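Local coordinates for uncharacterized protein (Bacillus thuringiensis serovar kurstaki, PDB 4XHO) that binds ATP and magnesium and is probably an actin-like ATPase, perhaps a ParM-type filament protein that segregates plasmids, at residues K23-N28 with S399-S404. The protein carries 2 engineered substitutions. Residues are numbered along the deposited sequence; the frame is centred on the assembly and turned at random.
Sequences KISFLN and SAYFTS. With ATP (adenosine-5'-triphosphate), chain B.
In the phosphate end of the nucleotide cleft, Lys23 links the turn before the C-terminal helix to the bound ATP. Its NZ donates one hydrogen bond to Ala400 O (2.5 Å as modelled) and another to O1A of the ATP alpha-phosphate (2.7 Å). The ammonium thus sits between a backbone carbonyl and the triphosphate, and its positive charge probably offsets part of the phosphate charge. A magnesium ion lies about 5 Å from this side chain. CG stands beside the backbone N, and a bend at chi3 (-123°) carries the end of the chain past Tyr401 to the phosphate. On the way, Lys23 CD lies 3.7 Å from CE1 of Tyr401, an oblique approach to the ring. Any cation-pi attraction from NZ is weak, with the amine 5.3 Å from the ring centroid.

The topology is consistent with an actin-like ATPase fold: strand 21-27 pairs with strand 13-17, through a hairpin that probably corresponds to the first phosphate loop of the actin family, and with strand 33-45. The type I turn Ser399 to Phe402 leads into helix 402-415, with Tyr401 as N-cap residue.

Two residues further along the strand, Ser25 and Ser404 meet hydroxyl to hydroxyl, OG to OG 2.7 Å apart in a hydrogen bond. Ser25 OG is also hydrogen-bonded to Ser35, while Ser404 OG donates to Tyr401 O at 3.0 Å, off the carbonyl plane by 33°. With OG between the backbone N and the carbonyl carbon (chi1 48°), Ser404 faces both the strand and the start of its own helix. This OG also lies in plane at the edge of the ring of Tyr401, a side chain that also packs on Ser35 and Ala37 of strand 33-45.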
loop_
_atom_site.group_PDB
_atom_site.type_symbol
_atom_site.label_atom_id
_atom_site.label_comp_id
_atom_site.label_asym_id
_atom_site.label_seq_id
_atom_site.Cartn_x
_atom_site.Cartn_y
_atom_site.Cartn_z
ATOM N N LYS A 23 -0.830 -1.240 -4.053
ATOM C CA LYS A 23 -1.517 -0.000 -3.700
ATOM C C LYS A 23 -1.614 0.989 -4.862
ATOM O O LYS A 23 -0.674 1.146 -5.654
ATOM C CB LYS A 23 -0.827 0.659 -2.532
ATOM C CG LYS A 23 -0.591 -0.276 -1.359
ATOM C CD LYS A 23 -0.483 0.513 -0.069
ATOM C CE LYS A 23 0.821 0.238 0.608
ATOM N NZ LYS A 23 0.988 1.145 1.754
ATOM N N ILE A 24 -2.760 1.657 -4.949
ATOM C CA ILE A 24 -2.992 2.693 -5.949
ATOM C C ILE A 24 -3.582 3.967 -5.329
ATOM O O ILE A 24 -4.481 3.904 -4.482
ATOM C CB ILE A 24 -3.924 2.173 -7.055
ATOM C CG1 ILE A 24 -4.128 3.228 -8.142
ATOM C CG2 ILE A 24 -5.248 1.756 -6.476
ATOM C CD1 ILE A 24 -5.020 2.746 -9.291
ATOM N N SER A 25 -3.037 5.118 -5.712
ATOM C CA SER A 25 -3.673 6.416 -5.433
ATOM C C SER A 25 -3.967 7.063 -6.782
ATOM O O SER A 25 -3.101 7.091 -7.645
ATOM C CB SER A 25 -2.781 7.321 -4.579
ATOM O OG SER A 25 -2.507 6.735 -3.314
ATOM N N PHE A 26 -5.190 7.548 -6.973
ATOM C CA PHE A 26 -5.608 8.122 -8.254
ATOM C C PHE A 26 -6.544 9.312 -8.032
ATOM O O PHE A 26 -7.147 9.444 -6.966
ATOM C CB PHE A 26 -6.316 7.065 -9.118
ATOM C CG PHE A 26 -7.619 6.582 -8.525
ATOM C CD1 PHE A 26 -7.628 5.635 -7.503
ATOM C CD2 PHE A 26 -8.824 7.096 -8.954
ATOM C CE1 PHE A 26 -8.817 5.210 -6.936
ATOM C CE2 PHE A 26 -10.017 6.679 -8.392
ATOM C CZ PHE A 26 -10.014 5.737 -7.377
ATOM N N LEU A 27 -6.686 10.156 -9.048
ATOM C CA LEU A 27 -7.669 11.231 -9.021
ATOM C C LEU A 27 -9.052 10.746 -9.391
ATOM O O LEU A 27 -9.264 10.271 -10.506
ATOM C CB LEU A 27 -7.284 12.335 -9.985
ATOM C CG LEU A 27 -6.047 13.132 -9.627
ATOM C CD1 LEU A 27 -5.948 14.265 -10.606
ATOM C CD2 LEU A 27 -6.178 13.642 -8.219
ATOM N N ASN A 28 -10.008 10.878 -8.485
ATOM C CA ASN A 28 -11.385 10.590 -8.858
ATOM C C ASN A 28 -11.992 11.732 -9.675
ATOM O O ASN A 28 -11.300 12.673 -10.050
ATOM C CB ASN A 28 -12.239 10.295 -7.616
ATOM C CG ASN A 28 -12.189 11.406 -6.583
ATOM O OD1 ASN A 28 -12.035 12.583 -6.916
ATOM N ND2 ASN A 28 -12.319 11.030 -5.315
ATOM N N SER A 399 -1.027 7.981 5.781
ATOM C CA SER A 399 0.366 7.578 5.903
ATOM C C SER A 399 0.697 6.291 5.158
ATOM O O SER A 399 1.758 6.178 4.561
ATOM C CB SER A 399 0.732 7.426 7.370
ATOM O OG SER A 399 2.119 7.252 7.518
ATOM N N ALA A 400 -0.208 5.323 5.181
ATOM C CA ALA A 400 0.029 4.067 4.462
ATOM C C ALA A 400 0.159 4.260 2.940
ATOM O O ALA A 400 0.939 3.558 2.294
ATOM C CB ALA A 400 -1.069 3.062 4.771
ATOM N N TYR A 401 -0.568 5.230 2.385
ATOM C CA TYR A 401 -0.538 5.474 0.952
ATOM C C TYR A 401 0.486 6.519 0.542
ATOM O O TYR A 401 0.441 7.020 -0.571
ATOM C CB TYR A 401 -1.923 5.869 0.463
ATOM C CG TYR A 401 -2.819 4.670 0.489
ATOM C CD1 TYR A 401 -2.753 3.737 -0.531
ATOM C CD2 TYR A 401 -3.642 4.403 1.567
ATOM C CE1 TYR A 401 -3.511 2.610 -0.509
ATOM C CE2 TYR A 401 -4.408 3.254 1.600
ATOM C CZ TYR A 401 -4.343 2.367 0.552
ATOM O OH TYR A 401 -5.095 1.212 0.527
ATOM N N PHE A 402 1.434 6.811 1.422
ATOM C CA PHE A 402 2.406 7.870 1.173
ATOM C C PHE A 402 3.148 7.722 -0.153
ATOM O O PHE A 402 3.147 8.627 -0.989
ATOM C CB PHE A 402 3.417 7.914 2.309
ATOM C CG PHE A 402 4.422 8.992 2.160
ATOM C CD1 PHE A 402 4.166 10.261 2.639
ATOM C CD2 PHE A 402 5.629 8.747 1.530
ATOM C CE1 PHE A 402 5.100 11.265 2.495
ATOM C CE2 PHE A 402 6.558 9.746 1.383
ATOM C CZ PHE A 402 6.287 11.010 1.867
ATOM N N THR A 403 3.799 6.586 -0.343
ATOM C CA THR A 403 4.483 6.325 -1.600
ATOM C C THR A 403 3.557 6.371 -2.854
ATOM O O THR A 403 3.949 6.923 -3.884
ATOM C CB THR A 403 5.182 4.966 -1.543
ATOM O OG1 THR A 403 6.123 4.988 -0.473
ATOM C CG2 THR A 403 5.900 4.664 -2.862
ATOM N N SER A 404 2.358 5.788 -2.794
ATOM C CA SER A 404 1.509 5.823 -3.982
ATOM C C SER A 404 1.109 7.273 -4.216
ATOM O O SER A 404 1.170 7.770 -5.350
ATOM C CB SER A 404 0.278 4.910 -3.864
ATOM O OG SER A 404 -0.416 5.082 -2.639
HETATM P PG ATP B . 5.150 -3.685 2.555
HETATM O O1G ATP B . 5.592 -4.958 3.243
HETATM O O2G ATP B . 4.634 -3.862 1.140
HETATM O O3G ATP B . 6.096 -2.514 2.755
HETATM P PB ATP B . 2.595 -2.413 2.860
HETATM O O1B ATP B . 1.563 -3.348 2.285
HETATM O O2B ATP B . 3.093 -1.197 2.110
HETATM O O3B ATP B . 3.861 -3.241 3.397
HETATM P PA ATP B . 1.390 -0.708 4.780
HETATM O O1A ATP B . 0.218 -0.424 3.861
HETATM O O2A ATP B . 2.517 0.276 4.890
HETATM O O3A ATP B . 2.081 -2.087 4.356
HETATM O "O5'" ATP B . 0.877 -1.057 6.258
HETATM C "C5'" ATP B . 1.795 -1.551 7.227
HETATM C "C4'" ATP B . 1.011 -1.936 8.473
HETATM O "O4'" ATP B . 0.213 -0.844 8.957
HETATM C "C3'" ATP B . 0.059 -3.066 8.128
HETATM O "O3'" ATP B . 0.111 -4.036 9.174
HETATM C "C2'" ATP B . -1.296 -2.389 8.065
HETATM O "O2'" ATP B . -2.358 -3.312 8.305
HETATM C "C1'" ATP B . -1.132 -1.306 9.117
HETATM N N9 ATP B . -2.066 -0.171 8.982
HETATM C C8 ATP B . -2.381 0.477 7.851
HETATM N N7 ATP B . -3.261 1.487 8.089
HETATM C C5 ATP B . -3.527 1.480 9.401
HETATM C C6 ATP B . -4.374 2.280 10.312
HETATM N N6 ATP B . -5.125 3.298 9.843
HETATM N N1 ATP B . -4.369 1.955 11.616
HETATM C C2 ATP B . -3.621 0.936 12.085
HETATM N N3 ATP B . -2.823 0.167 11.325
HETATM C C4 ATP B . -2.738 0.385 9.990
#